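Local coordinates for beta-lactamase-like protein (Koribacter versatilis, PDB 6B9V), which probably acts as a metal-dependent diphosphatase of the PhnP family, cleaving reactive photoproducts of FAD at a two-manganese centre, at residues 80-85 with 229-234; 40-45 with 51-56; 239-244 with 249-254. One frame throughout, in Å; residues are numbered along the deposited sequence.

Interaction 1 of 3, residues 80-85 with 229-234; sequences HADHIL and FTHISH. With MN (manganese (II) ion), chain C; MN (manganese (II) ion), chain D; ZN (zinc ion), chain F.
The side chain of D82 leaves with CG between its backbone N and carbonyl carbon (chi1 50°), that of H83 with CG swung beside the backbone N (chi1 -59°), and both are thereby brought to one manganese ion, that of chain C, which H231 reaches from the other segment. An off-staggered first torsion and a left-handed backbone at H231, just beyond strand 226-230, together turn its ring to the metal. D82 OD2, H83 NE2 and H231 NE2 each stand 2.2 Å from the metal. The two imidazoles meet rim to rim, neither over the face of the other, with H83 NE2 in the plane of the H231 ring and 3.8 Å from H231 NE2. The D82 carboxylate is turned perpendicular to that ring, and its OD2 lies 3.3 Å from H231 NE2; this closeness reflects a shared metal, not a hydrogen bond. With H78 and H80, D82 and H83 make up the HxHxDH signature of the metallo-beta-lactamase fold. H80 turns to the second manganese ion, that of chain D, with ND1 at 2.0 Å, beside H78 and H160, while D178 OD1 bridges the two metals. With NE2 on the metal and ND1 hydrogen-bonded to D54 OD2, both nitrogens of H83 are engaged and its ring rotation is fixed. H234 gives ND1 to the zinc ion at 2.0 Å, together with C23, C25 and C28.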
ATOM      1  N   HIS A  80      11.307  -4.726   7.819  1.00 17.46           N
ATOM      2  CA  HIS A  80      10.733  -5.490   6.715  1.00 16.66           C
ATOM      3  C   HIS A  80       9.634  -4.701   6.005  1.00 18.33           C
ATOM      4  O   HIS A  80       8.977  -3.853   6.598  1.00 16.32           O
ATOM      5  CB  HIS A  80      10.194  -6.840   7.214  1.00 15.39           C
ATOM      6  CG  HIS A  80      11.274  -7.848   7.468  1.00 18.90           C
ATOM      7  ND1 HIS A  80      11.080  -8.986   8.222  1.00 19.00           N
ATOM      8  CD2 HIS A  80      12.562  -7.882   7.059  1.00 25.80           C
ATOM      9  CE1 HIS A  80      12.210  -9.675   8.272  1.00 23.95           C
ATOM     10  NE2 HIS A  80      13.123  -9.026   7.575  1.00 24.93           N
ATOM     11  N   ALA A  81       9.460  -4.983   4.720  1.00 18.21           N
ATOM     12  CA  ALA A  81       8.562  -4.214   3.867  1.00 18.81           C
ATOM     13  C   ALA A  81       7.121  -4.127   4.373  1.00 16.84           C
ATOM     14  O   ALA A  81       6.484  -3.056   4.268  1.00 15.75           O
ATOM     15  CB  ALA A  81       8.584  -4.797   2.459  1.00 20.58           C
ATOM     16  N   ASP A  82       6.607  -5.233   4.923  1.00 15.59           N
ATOM     17  CA  ASP A  82       5.233  -5.247   5.400  1.00 19.77           C
ATOM     18  C   ASP A  82       5.033  -4.375   6.647  1.00 12.23           C
ATOM     19  O   ASP A  82       3.888  -4.192   7.086  1.00 13.72           O
ATOM     20  CB  ASP A  82       4.733  -6.693   5.659  1.00 10.59           C
ATOM     21  CG  ASP A  82       5.686  -7.536   6.521  1.00 16.23           C
ATOM     22  OD1 ASP A  82       6.915  -7.517   6.314  1.00 16.05           O
ATOM     23  OD2 ASP A  82       5.167  -8.263   7.391  1.00 15.90           O
ATOM     24  N   HIS A  83       6.121  -3.806   7.172  1.00 14.06           N
ATOM     25  CA  HIS A  83       6.064  -2.961   8.368  1.00 15.97           C
ATOM     26  C   HIS A  83       6.468  -1.507   8.098  1.00 13.08           C
ATOM     27  O   HIS A  83       6.313  -0.653   8.966  1.00 13.39           O
ATOM     28  CB  HIS A  83       6.963  -3.562   9.467  1.00 13.52           C
ATOM     29  CG  HIS A  83       6.565  -4.956   9.847  1.00 13.66           C
ATOM     30  ND1 HIS A  83       5.786  -5.228  10.953  1.00 14.93           N
ATOM     31  CD2 HIS A  83       6.763  -6.144   9.223  1.00 17.49           C
ATOM     32  CE1 HIS A  83       5.545  -6.527  11.008  1.00 15.38           C
ATOM     33  NE2 HIS A  83       6.139  -7.106   9.979  1.00 20.61           N
ATOM     34  N   ILE A  84       6.988  -1.227   6.905  1.00 12.59           N
ATOM     35  CA  ILE A  84       7.481   0.134   6.616  1.00 11.69           C
ATOM     36  C   ILE A  84       6.924   0.784   5.345  1.00 17.35           C
ATOM     37  O   ILE A  84       6.927   2.018   5.257  1.00 16.37           O
ATOM     38  CB  ILE A  84       9.040   0.193   6.509  1.00 13.44           C
ATOM     39  CG1 ILE A  84       9.554  -0.527   5.254  1.00 15.47           C
ATOM     40  CG2 ILE A  84       9.703  -0.341   7.789  1.00 14.13           C
ATOM     41  CD1 ILE A  84      11.003  -0.184   4.883  1.00 18.54           C
ATOM     42  N   LEU A  85       6.439   0.008   4.371  1.00 16.29           N
ATOM     43  CA  LEU A  85       6.151   0.651   3.063  1.00 17.43           C
ATOM     44  C   LEU A  85       5.065   1.746   3.099  1.00 19.32           C
ATOM     45  O   LEU A  85       4.999   2.585   2.184  1.00 23.00           O
ATOM     46  CB  LEU A  85       5.770  -0.400   2.014  1.00 15.31           C
ATOM     47  CG  LEU A  85       6.972  -1.130   1.410  1.00 19.92           C
ATOM     48  CD1 LEU A  85       6.553  -2.146   0.352  1.00 22.60           C
ATOM     49  CD2 LEU A  85       8.032  -0.161   0.856  1.00 24.63           C
ATOM     50  N   PHE A 229      -3.349 -13.480  18.956  1.00 13.35           N
ATOM     51  CA  PHE A 229      -2.326 -13.789  17.972  1.00 14.79           C
ATOM     52  C   PHE A 229      -2.473 -12.894  16.744  1.00 13.93           C
ATOM     53  O   PHE A 229      -3.592 -12.540  16.338  1.00 15.18           O
ATOM     54  CB  PHE A 229      -2.384 -15.253  17.544  1.00 15.52           C
ATOM     55  CG  PHE A 229      -2.044 -16.240  18.643  1.00 14.10           C
ATOM     56  CD1 PHE A 229      -1.273 -15.864  19.736  1.00 15.37           C
ATOM     57  CD2 PHE A 229      -2.501 -17.545  18.572  1.00 16.87           C
ATOM     58  CE1 PHE A 229      -0.954 -16.791  20.745  1.00 18.30           C
ATOM     59  CE2 PHE A 229      -2.190 -18.479  19.575  1.00 21.28           C
ATOM     60  CZ  PHE A 229      -1.417 -18.099  20.655  1.00 17.41           C
ATOM     61  N   THR A 230      -1.348 -12.565  16.127  1.00 12.37           N
ATOM     62  CA  THR A 230      -1.393 -11.692  14.942  1.00 11.42           C
ATOM     63  C   THR A 230      -0.349 -12.170  13.929  1.00 12.62           C
ATOM     64  O   THR A 230       0.313 -13.191  14.159  1.00 13.84           O
ATOM     65  CB  THR A 230      -1.173 -10.215  15.347  1.00 15.64           C
ATOM     66  OG1 THR A 230      -1.396  -9.347  14.224  1.00 16.26           O
ATOM     67  CG2 THR A 230       0.251 -10.005  15.895  1.00 17.88           C
ATOM     68  N   HIS A 231      -0.215 -11.450  12.813  1.00 13.64           N
ATOM     69  CA  HIS A 231       0.658 -11.828  11.685  1.00 12.52           C
ATOM     70  C   HIS A 231       0.190 -13.154  11.059  1.00 13.26           C
ATOM     71  O   HIS A 231       0.982 -13.954  10.578  1.00 16.57           O
ATOM     72  CB  HIS A 231       2.124 -11.925  12.116  1.00 18.15           C
ATOM     73  CG  HIS A 231       3.088 -11.543  11.034  1.00 17.36           C
ATOM     74  ND1 HIS A 231       3.284 -12.313   9.910  1.00 11.63           N
ATOM     75  CD2 HIS A 231       3.896 -10.465  10.900  1.00 13.89           C
ATOM     76  CE1 HIS A 231       4.182 -11.730   9.130  1.00 13.39           C
ATOM     77  NE2 HIS A 231       4.552 -10.598   9.698  1.00 13.91           N
ATOM     78  N   ILE A 232      -1.125 -13.317  11.012  1.00 15.61           N
ATOM     79  CA  ILE A 232      -1.766 -14.581  10.663  1.00 14.67           C
ATOM     80  C   ILE A 232      -1.846 -14.802   9.148  1.00 17.72           C
ATOM     81  O   ILE A 232      -2.224 -13.888   8.418  1.00 13.07           O
ATOM     82  CB  ILE A 232      -3.187 -14.626  11.243  1.00 16.83           C
ATOM     83  CG1 ILE A 232      -3.137 -14.564  12.781  1.00 17.61           C
ATOM     84  CG2 ILE A 232      -3.944 -15.870  10.752  1.00 16.25           C
ATOM     85  CD1 ILE A 232      -4.421 -14.049  13.391  1.00 11.94           C
ATOM     86  N   SER A 233      -1.508 -16.013   8.701  1.00 14.87           N
ATOM     87  CA  SER A 233      -1.541 -16.372   7.273  1.00 15.29           C
ATOM     88  C   SER A 233      -2.820 -17.123   6.893  1.00 18.10           C
ATOM     89  O   SER A 233      -3.634 -17.458   7.758  1.00 15.07           O
ATOM     90  CB  SER A 233      -0.324 -17.239   6.918  1.00 12.30           C
ATOM     91  OG  SER A 233      -0.535 -18.578   7.347  1.00 14.77           O
ATOM     92  N   HIS A 234      -3.001 -17.415   5.601  1.00 13.12           N
ATOM     93  CA  HIS A 234      -4.193 -18.147   5.174  1.00 15.16           C
ATOM     94  C   HIS A 234      -4.224 -19.600   5.657  1.00 16.84           C
ATOM     95  O   HIS A 234      -5.198 -20.329   5.440  1.00 16.49           O
ATOM     96  CB  HIS A 234      -4.360 -18.066   3.632  1.00 16.14           C
ATOM     97  CG  HIS A 234      -3.247 -18.671   2.829  1.00 21.13           C
ATOM     98  ND1 HIS A 234      -3.372 -19.075   1.516  1.00 29.12           N
ATOM     99  CD2 HIS A 234      -1.984 -19.011   3.198  1.00 19.02           C
ATOM    100  CE1 HIS A 234      -2.230 -19.590   1.098  1.00 22.74           C
ATOM    101  NE2 HIS A 234      -1.371 -19.564   2.100  1.00 29.30           N
TER
HETATM  102 MN    MN C 301       6.088  -9.144   9.204  1.00 14.95          MN
HETATM  103 MN    MN D 302       9.557  -9.392   9.530  1.00 16.40          MN
HETATM  104 ZN    ZN F 304      -5.050 -19.052   0.342  1.00 20.13          ZN

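Interaction 2 of 3, residues 40-45 with 51-56; sequences PSVMVQ and VLIDTT
V51, I53 and V44 carry much of the interface between the two arms of this antiparallel beta hairpin. V51 and V44 form a hydrogen-bonded pair whose two bonds, V51 N to V44 O and V44 N to V51 O, are both 2.9 Å long. I53 sits opposite V42, and its N reaches V42 O at 2.9 Å. I53 CG1 is placed beside the backbone N (chi1 -60°), and with an extended chi2 this carries CD1 out alongside V42 CG2, 3.9 Å away, the two side chains pointing the same way. Between these pairs M43 and L52 form a non-hydrogen-bonded pair, and M43 CA comes 3.3 Å from V51 O in a CA-H...O contact. Beyond I53 the strand bonding gives way to side-chain contacts: S41 OG lies 2.9 Å from I53 O and 3.2 Å from D54 O, two acceptors competing for its one proton, and T56 CG2 packs on S41 CB. A water links P40 O to D54 OD2, which also bonds T77 OG1 and the metal ligand H83. The V42, V44, V51 and I53 face looks toward the second sheet, where Y175 of strand 173-176 meets V42 and I53. On the reverse, M43 and L52 pack against E66 and F59 of helix 59-66, and strands 2-9 and 73-75 extend the sheet beyond residues 41-46 and 49-53 respectively.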
ATOM      1  N   PRO A  40       0.348  -6.162   9.204  1.00 12.34           N
ATOM      2  CA  PRO A  40       0.237  -6.098  10.674  1.00 14.43           C
ATOM      3  C   PRO A  40       0.663  -4.786  11.354  1.00 14.46           C
ATOM      4  O   PRO A  40       1.782  -4.313  11.154  1.00 11.67           O
ATOM      5  CB  PRO A  40       1.136  -7.268  11.132  1.00  9.67           C
ATOM      6  CG  PRO A  40       2.199  -7.372  10.078  1.00 17.32           C
ATOM      7  CD  PRO A  40       1.476  -7.016   8.762  1.00 14.16           C
ATOM      8  N   SER A  41      -0.237  -4.228  12.174  1.00 15.08           N
ATOM      9  CA  SER A  41      -0.039  -2.906  12.806  1.00 14.38           C
ATOM     10  C   SER A  41      -1.116  -2.656  13.853  1.00 14.00           C
ATOM     11  O   SER A  41      -2.246  -3.111  13.690  1.00 12.97           O
ATOM     12  CB  SER A  41      -0.076  -1.780  11.752  1.00 12.23           C
ATOM     13  OG  SER A  41      -0.040  -0.493  12.349  1.00 16.24           O
ATOM     14  N   VAL A  42      -0.772  -1.943  14.928  1.00 11.66           N
ATOM     15  CA  VAL A  42      -1.767  -1.534  15.911  1.00 13.46           C
ATOM     16  C   VAL A  42      -1.554  -0.057  16.221  1.00 17.87           C
ATOM     17  O   VAL A  42      -0.469   0.479  15.978  1.00 15.13           O
ATOM     18  CB  VAL A  42      -1.697  -2.334  17.250  1.00 12.32           C
ATOM     19  CG1 VAL A  42      -1.967  -3.803  17.013  1.00 16.65           C
ATOM     20  CG2 VAL A  42      -0.345  -2.150  17.945  1.00 14.52           C
ATOM     21  N   MET A  43      -2.594   0.593  16.738  1.00 14.76           N
ATOM     22  CA  MET A  43      -2.413   1.915  17.324  1.00 17.14           C
ATOM     23  C   MET A  43      -2.882   1.937  18.770  1.00 14.34           C
ATOM     24  O   MET A  43      -3.708   1.129  19.184  1.00 18.74           O
ATOM     25  CB  MET A  43      -3.151   2.981  16.509  1.00 15.58           C
ATOM     26  CG  MET A  43      -4.634   2.745  16.389  1.00 14.96           C
ATOM     27  SD  MET A  43      -5.422   4.190  15.621  1.00 23.10           S
ATOM     28  CE  MET A  43      -7.158   3.875  15.913  1.00 18.07           C
ATOM     29  N   VAL A  44      -2.329   2.876  19.530  1.00 12.37           N
ATOM     30  CA  VAL A  44      -2.601   3.021  20.944  1.00 16.49           C
ATOM     31  C   VAL A  44      -3.046   4.446  21.200  1.00 18.80           C
ATOM     32  O   VAL A  44      -2.336   5.386  20.853  1.00 18.69           O
ATOM     33  CB  VAL A  44      -1.352   2.708  21.802  1.00 22.77           C
ATOM     34  CG1 VAL A  44      -1.681   2.820  23.279  1.00 25.08           C
ATOM     35  CG2 VAL A  44      -0.785   1.322  21.466  1.00 26.34           C
ATOM     36  N   GLN A  45      -4.215   4.611  21.801  1.00 16.98           N
ATOM     37  CA  GLN A  45      -4.752   5.940  22.064  1.00 20.45           C
ATOM     38  C   GLN A  45      -4.866   6.195  23.552  1.00 23.68           C
ATOM     39  O   GLN A  45      -5.361   5.347  24.300  1.00 24.43           O
ATOM     40  CB  GLN A  45      -6.119   6.115  21.401  1.00 20.13           C
ATOM     41  CG  GLN A  45      -6.022   6.243  19.913  1.00 17.02           C
ATOM     42  CD  GLN A  45      -7.354   6.087  19.234  1.00 24.51           C
ATOM     43  OE1 GLN A  45      -8.021   5.074  19.397  1.00 23.10           O
ATOM     44  NE2 GLN A  45      -7.759   7.104  18.479  1.00 24.44           N
ATOM     45  N   VAL A  51      -0.495   6.780  19.153  1.00 18.31           N
ATOM     46  CA  VAL A  51       0.821   6.221  18.871  1.00 14.09           C
ATOM     47  C   VAL A  51       0.659   5.026  17.949  1.00 17.29           C
ATOM     48  O   VAL A  51      -0.109   4.119  18.232  1.00 19.61           O
ATOM     49  CB  VAL A  51       1.554   5.818  20.162  1.00 16.67           C
ATOM     50  CG1 VAL A  51       2.870   5.115  19.843  1.00 18.57           C
ATOM     51  CG2 VAL A  51       1.801   7.071  21.034  1.00 22.46           C
ATOM     52  N   LEU A  52       1.354   5.060  16.819  1.00 14.64           N
ATOM     53  CA  LEU A  52       1.222   4.031  15.799  1.00 20.38           C
ATOM     54  C   LEU A  52       2.408   3.082  15.858  1.00 18.21           C
ATOM     55  O   LEU A  52       3.551   3.527  15.944  1.00 18.37           O
ATOM     56  CB  LEU A  52       1.128   4.673  14.410  1.00 19.06           C
ATOM     57  CG  LEU A  52       1.105   3.751  13.199  1.00 23.74           C
ATOM     58  CD1 LEU A  52      -0.153   2.899  13.202  1.00 22.78           C
ATOM     59  CD2 LEU A  52       1.200   4.585  11.920  1.00 22.70           C
ATOM     60  N   ILE A  53       2.143   1.781  15.801  1.00 15.42           N
ATOM     61  CA  ILE A  53       3.231   0.818  15.754  1.00 12.94           C
ATOM     62  C   ILE A  53       3.246   0.230  14.358  1.00 15.96           C
ATOM     63  O   ILE A  53       2.327  -0.522  13.988  1.00 15.15           O
ATOM     64  CB  ILE A  53       3.095  -0.307  16.821  1.00 15.64           C
ATOM     65  CG1 ILE A  53       3.071   0.295  18.230  1.00 18.63           C
ATOM     66  CG2 ILE A  53       4.257  -1.296  16.700  1.00 17.35           C
ATOM     67  CD1 ILE A  53       3.004  -0.747  19.343  1.00 20.97           C
ATOM     68  N   ASP A  54       4.281   0.628  13.607  1.00 13.42           N
ATOM     69  CA  ASP A  54       4.575   0.203  12.220  1.00 12.60           C
ATOM     70  C   ASP A  54       3.675   0.891  11.183  1.00 17.01           C
ATOM     71  O   ASP A  54       2.532   1.234  11.456  1.00 17.40           O
ATOM     72  CB  ASP A  54       4.486  -1.330  12.079  1.00 18.21           C
ATOM     73  CG  ASP A  54       5.662  -2.047  12.752  1.00 17.20           C
ATOM     74  OD1 ASP A  54       6.687  -1.386  13.023  1.00 19.02           O
ATOM     75  OD2 ASP A  54       5.571  -3.266  13.006  1.00 15.25           O
ATOM     76  N   THR A  55       4.219   1.113   9.992  1.00 15.80           N
ATOM     77  CA  THR A  55       3.453   1.722   8.913  1.00 16.11           C
ATOM     78  C   THR A  55       3.406   0.767   7.736  1.00 12.39           C
ATOM     79  O   THR A  55       4.300   0.784   6.888  1.00 14.02           O
ATOM     80  CB  THR A  55       4.055   3.068   8.458  1.00 13.17           C
ATOM     81  OG1 THR A  55       5.428   2.886   8.106  1.00 14.18           O
ATOM     82  CG2 THR A  55       3.936   4.121   9.572  1.00 15.47           C
ATOM     83  N   THR A  56       2.367  -0.066   7.693  1.00 14.84           N
ATOM     84  CA  THR A  56       2.277  -1.127   6.697  1.00 15.39           C
ATOM     85  C   THR A  56       1.912  -0.549   5.336  1.00 15.68           C
ATOM     86  O   THR A  56       1.444   0.574   5.250  1.00 14.17           O
ATOM     87  CB  THR A  56       1.218  -2.203   7.075  1.00 12.85           C
ATOM     88  OG1 THR A  56      -0.100  -1.757   6.699  1.00 13.16           O
ATOM     89  CG2 THR A  56       1.273  -2.540   8.573  1.00 13.71           C
TER
HETATM   90  O   HOH W   1       3.349  -4.666  13.227  1.00 19.48           O

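Interaction 3 of 3, residues 239-244 with 249-254; sequences EETNRQ and IQLAHD
N242, on the helix, receives both hydrogen bonds that cross to the strand, one from Q250 and one from L251, while T241 supplies the apolar part of the contact. The strand runs back against the helix, almost exactly antiparallel to it, and the axes of 239-244 and 249-251 approach to 7.6 Å. At I249 it is the carbonyl that matters: I249 O holds NE2 of the next residue at 2.7 Å. In Q250 the bend at chi2 (-77°) folds the amide back to this carbonyl. From there its NE2 also donates to the helix carbonyl N242 O at 3.2 Å, both acceptors lying close to the plane of the Q250 amide, so that the two bonds fix its rotation. The Q250 amide also stacks on that of N242, the planes 28° apart, with Q250 OE1 3.5 Å from N242 CB. L251 follows with the shorter crossing bond, its backbone N reaching a lone pair of N242 OD1 at 2.7 Å with an N-H...O angle of 163°. An edge-strand N-H is thus paired by a helix side chain. The L251 side chain turns toward the helix and crosses that of T241 at about a right angle, CD1 lying 3.7 Å from T241 CB and 3.8 Å from T241 CG2; T241 OG1 bonds back to P237 O. Beyond L251, residues 252-254 make no contact with 239-244; H253 touches H238 and stacks its ring on H34, and D254 forms a salt bridge with R65. Strand 226-230, helix 238-244 and strand 249-251 form a beta-alpha-beta crossover, whose last strand runs parallel to the first and ends one sheet of the alpha-beta/beta-alpha sandwich of the metallo-beta-lactamase fold.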
ATOM      1  N   GLU A 239     -12.569 -18.506  12.621  1.00 18.34           N
ATOM      2  CA  GLU A 239     -13.538 -18.986  13.583  1.00 18.87           C
ATOM      3  C   GLU A 239     -13.208 -20.415  14.003  1.00 24.76           C
ATOM      4  O   GLU A 239     -13.309 -20.765  15.180  1.00 20.52           O
ATOM      5  CB  GLU A 239     -14.956 -18.894  13.010  1.00 26.52           C
ATOM      6  CG  GLU A 239     -16.077 -18.976  14.046  1.00 30.98           C
ATOM      7  CD  GLU A 239     -16.065 -17.819  15.039  1.00 31.60           C
ATOM      8  OE1 GLU A 239     -15.516 -16.740  14.719  1.00 28.95           O
ATOM      9  OE2 GLU A 239     -16.603 -17.994  16.151  1.00 39.25           O
ATOM     10  N   GLU A 240     -12.792 -21.236  13.046  1.00 18.67           N
ATOM     11  CA  GLU A 240     -12.528 -22.632  13.350  1.00 20.84           C
ATOM     12  C   GLU A 240     -11.347 -22.750  14.312  1.00 20.88           C
ATOM     13  O   GLU A 240     -11.359 -23.604  15.196  1.00 20.72           O
ATOM     14  CB  GLU A 240     -12.260 -23.436  12.071  1.00 24.87           C
ATOM     15  CG  GLU A 240     -12.444 -24.922  12.275  1.00 28.97           C
ATOM     16  CD  GLU A 240     -12.394 -25.715  10.983  1.00 35.14           C
ATOM     17  OE1 GLU A 240     -12.444 -25.104   9.884  1.00 37.68           O
ATOM     18  OE2 GLU A 240     -12.318 -26.959  11.075  1.00 33.50           O
ATOM     19  N   THR A 241     -10.346 -21.885  14.138  1.00 18.92           N
ATOM     20  CA  THR A 241      -9.180 -21.870  15.019  1.00 23.33           C
ATOM     21  C   THR A 241      -9.568 -21.349  16.387  1.00 19.44           C
ATOM     22  O   THR A 241      -9.160 -21.908  17.395  1.00 27.48           O
ATOM     23  CB  THR A 241      -8.027 -21.003  14.461  1.00 16.87           C
ATOM     24  OG1 THR A 241      -7.599 -21.513  13.197  1.00 20.42           O
ATOM     25  CG2 THR A 241      -6.831 -20.994  15.411  1.00 18.40           C
ATOM     26  N   ASN A 242     -10.352 -20.274  16.429  1.00 18.16           N
ATOM     27  CA  ASN A 242     -10.712 -19.693  17.724  1.00 25.41           C
ATOM     28  C   ASN A 242     -11.609 -20.604  18.550  1.00 30.67           C
ATOM     29  O   ASN A 242     -11.553 -20.591  19.782  1.00 28.21           O
ATOM     30  CB  ASN A 242     -11.380 -18.331  17.544  1.00 21.75           C
ATOM     31  CG  ASN A 242     -10.371 -17.212  17.419  1.00 18.93           C
ATOM     32  OD1 ASN A 242      -9.174 -17.416  17.636  1.00 18.18           O
ATOM     33  ND2 ASN A 242     -10.835 -16.032  17.057  1.00 19.84           N
ATOM     34  N   ARG A 243     -12.423 -21.403  17.873  1.00 28.09           N
ATOM     35  CA  ARG A 243     -13.283 -22.354  18.572  1.00 36.23           C
ATOM     36  C   ARG A 243     -12.449 -23.402  19.312  1.00 36.76           C
ATOM     37  O   ARG A 243     -12.894 -23.973  20.313  1.00 42.91           O
ATOM     38  CB  ARG A 243     -14.250 -23.021  17.580  1.00 42.28           C
ATOM     39  CG  ARG A 243     -15.479 -23.671  18.208  1.00 55.86           C
ATOM     40  CD  ARG A 243     -16.652 -23.718  17.221  1.00 61.70           C
ATOM     41  NE  ARG A 243     -16.318 -24.417  15.981  1.00 61.75           N
ATOM     42  CZ  ARG A 243     -16.280 -23.842  14.781  1.00 61.92           C
ATOM     43  NH1 ARG A 243     -16.566 -22.552  14.650  1.00 61.05           N
ATOM     44  NH2 ARG A 243     -15.961 -24.560  13.709  1.00 58.42           N
ATOM     45  N   GLN A 244     -11.232 -23.642  18.832  1.00 29.88           N
ATOM     46  CA  GLN A 244     -10.403 -24.720  19.363  1.00 29.83           C
ATOM     47  C   GLN A 244      -9.333 -24.276  20.383  1.00 30.73           C
ATOM     48  O   GLN A 244      -8.764 -25.121  21.067  1.00 26.17           O
ATOM     49  CB  GLN A 244      -9.710 -25.473  18.215  1.00 28.37           C
ATOM     50  CG  GLN A 244     -10.581 -26.515  17.489  1.00 40.50           C
ATOM     51  CD  GLN A 244     -10.577 -26.354  15.968  1.00 51.07           C
ATOM     52  OE1 GLN A 244      -9.528 -26.157  15.345  1.00 52.25           O
ATOM     53  NE2 GLN A 244     -11.761 -26.416  15.370  1.00 54.24           N
ATOM     54  N   ILE A 249      -7.148 -17.154  25.028  1.00 19.97           N
ATOM     55  CA  ILE A 249      -6.252 -17.108  23.878  1.00 17.56           C
ATOM     56  C   ILE A 249      -7.072 -17.091  22.588  1.00 22.84           C
ATOM     57  O   ILE A 249      -7.913 -17.960  22.381  1.00 19.96           O
ATOM     58  CB  ILE A 249      -5.283 -18.329  23.876  1.00 18.09           C
ATOM     59  CG1 ILE A 249      -4.484 -18.382  25.181  1.00 18.53           C
ATOM     60  CG2 ILE A 249      -4.347 -18.281  22.696  1.00 16.14           C
ATOM     61  CD1 ILE A 249      -3.552 -19.600  25.301  1.00 23.48           C
ATOM     62  N   GLN A 250      -6.869 -16.092  21.733  1.00 16.45           N
ATOM     63  CA  GLN A 250      -7.654 -16.018  20.496  1.00 13.75           C
ATOM     64  C   GLN A 250      -6.834 -15.417  19.367  1.00 16.21           C
ATOM     65  O   GLN A 250      -5.905 -14.651  19.625  1.00 14.57           O
ATOM     66  CB  GLN A 250      -8.919 -15.165  20.700  1.00 14.04           C
ATOM     67  CG  GLN A 250      -9.962 -15.700  21.666  1.00 23.45           C
ATOM     68  CD  GLN A 250     -10.804 -16.825  21.082  1.00 34.48           C
ATOM     69  OE1 GLN A 250     -11.888 -16.583  20.543  1.00 39.44           O
ATOM     70  NE2 GLN A 250     -10.320 -18.062  21.205  1.00 31.21           N
ATOM     71  N   LEU A 251      -7.181 -15.727  18.112  1.00 12.87           N
ATOM     72  CA  LEU A 251      -6.653 -14.937  17.003  1.00 12.25           C
ATOM     73  C   LEU A 251      -7.252 -13.537  17.064  1.00 15.59           C
ATOM     74  O   LEU A 251      -8.465 -13.387  17.287  1.00 13.00           O
ATOM     75  CB  LEU A 251      -6.986 -15.570  15.636  1.00 12.29           C
ATOM     76  CG  LEU A 251      -6.592 -17.037  15.399  1.00 16.13           C
ATOM     77  CD1 LEU A 251      -6.978 -17.449  13.979  1.00 13.81           C
ATOM     78  CD2 LEU A 251      -5.105 -17.240  15.612  1.00 19.76           C
ATOM     79  N   ALA A 252      -6.421 -12.516  16.871  1.00 12.46           N
ATOM     80  CA  ALA A 252      -6.948 -11.156  16.665  1.00 15.45           C
ATOM     81  C   ALA A 252      -7.727 -11.042  15.352  1.00 14.77           C
ATOM     82  O   ALA A 252      -7.706 -11.957  14.520  1.00 15.43           O
ATOM     83  CB  ALA A 252      -5.822 -10.134  16.686  1.00 14.37           C
ATOM     84  N   HIS A 253      -8.406  -9.909  15.160  1.00 13.93           N
ATOM     85  CA  HIS A 253      -9.015  -9.608  13.862  1.00 14.85           C
ATOM     86  C   HIS A 253      -8.870  -8.118  13.568  1.00 16.54           C
ATOM     87  O   HIS A 253      -8.681  -7.306  14.489  1.00 12.94           O
ATOM     88  CB  HIS A 253     -10.504 -10.018  13.811  1.00 11.63           C
ATOM     89  CG  HIS A 253     -11.374  -9.301  14.797  1.00 15.07           C
ATOM     90  ND1 HIS A 253     -11.682  -9.823  16.043  1.00 17.95           N
ATOM     91  CD2 HIS A 253     -12.021  -8.111  14.727  1.00 14.47           C
ATOM     92  CE1 HIS A 253     -12.475  -8.989  16.683  1.00 22.41           C
ATOM     93  NE2 HIS A 253     -12.695  -7.938  15.909  1.00 20.83           N
ATOM     94  N   ASP A 254      -8.920  -7.768  12.287  1.00 12.38           N
ATOM     95  CA  ASP A 254      -8.849  -6.356  11.896  1.00 16.05           C
ATOM     96  C   ASP A 254     -10.003  -5.583  12.527  1.00 16.29           C
ATOM     97  O   ASP A 254     -11.164  -5.965  12.360  1.00 16.53           O
ATOM     98  CB  ASP A 254      -8.909  -6.199  10.366  1.00 12.68           C
ATOM     99  CG  ASP A 254      -7.629  -6.641   9.663  1.00 15.09           C
ATOM    100  OD1 ASP A 254      -6.824  -7.420  10.233  1.00 14.49           O
ATOM    101  OD2 ASP A 254      -7.435  -6.227   8.500  1.00 15.57           O
TER

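Overall arrangement
Interactions 2 and 3 belong to different sheets, and both connect to interaction 1, which holds the dinuclear centre. Interaction 2 lies about 12 Å from it, centre to centre, and touches it directly: beside the D54 to H83 side-chain bond, H83 O is 2.9 Å from T55 N, which ties the end of the hairpin to the manganese-binding segment 80-85. Interaction 3, its centre about 17 Å from that of interaction 1, connects through sheet pairing, with F229 N 2.9 Å from Q250 O and F229 O 2.9 Å from A252 N; L251 also packs on I232, next to the ligand H231. Interactions 2 and 3 do not touch, their nearest atoms being about 7 Å apart.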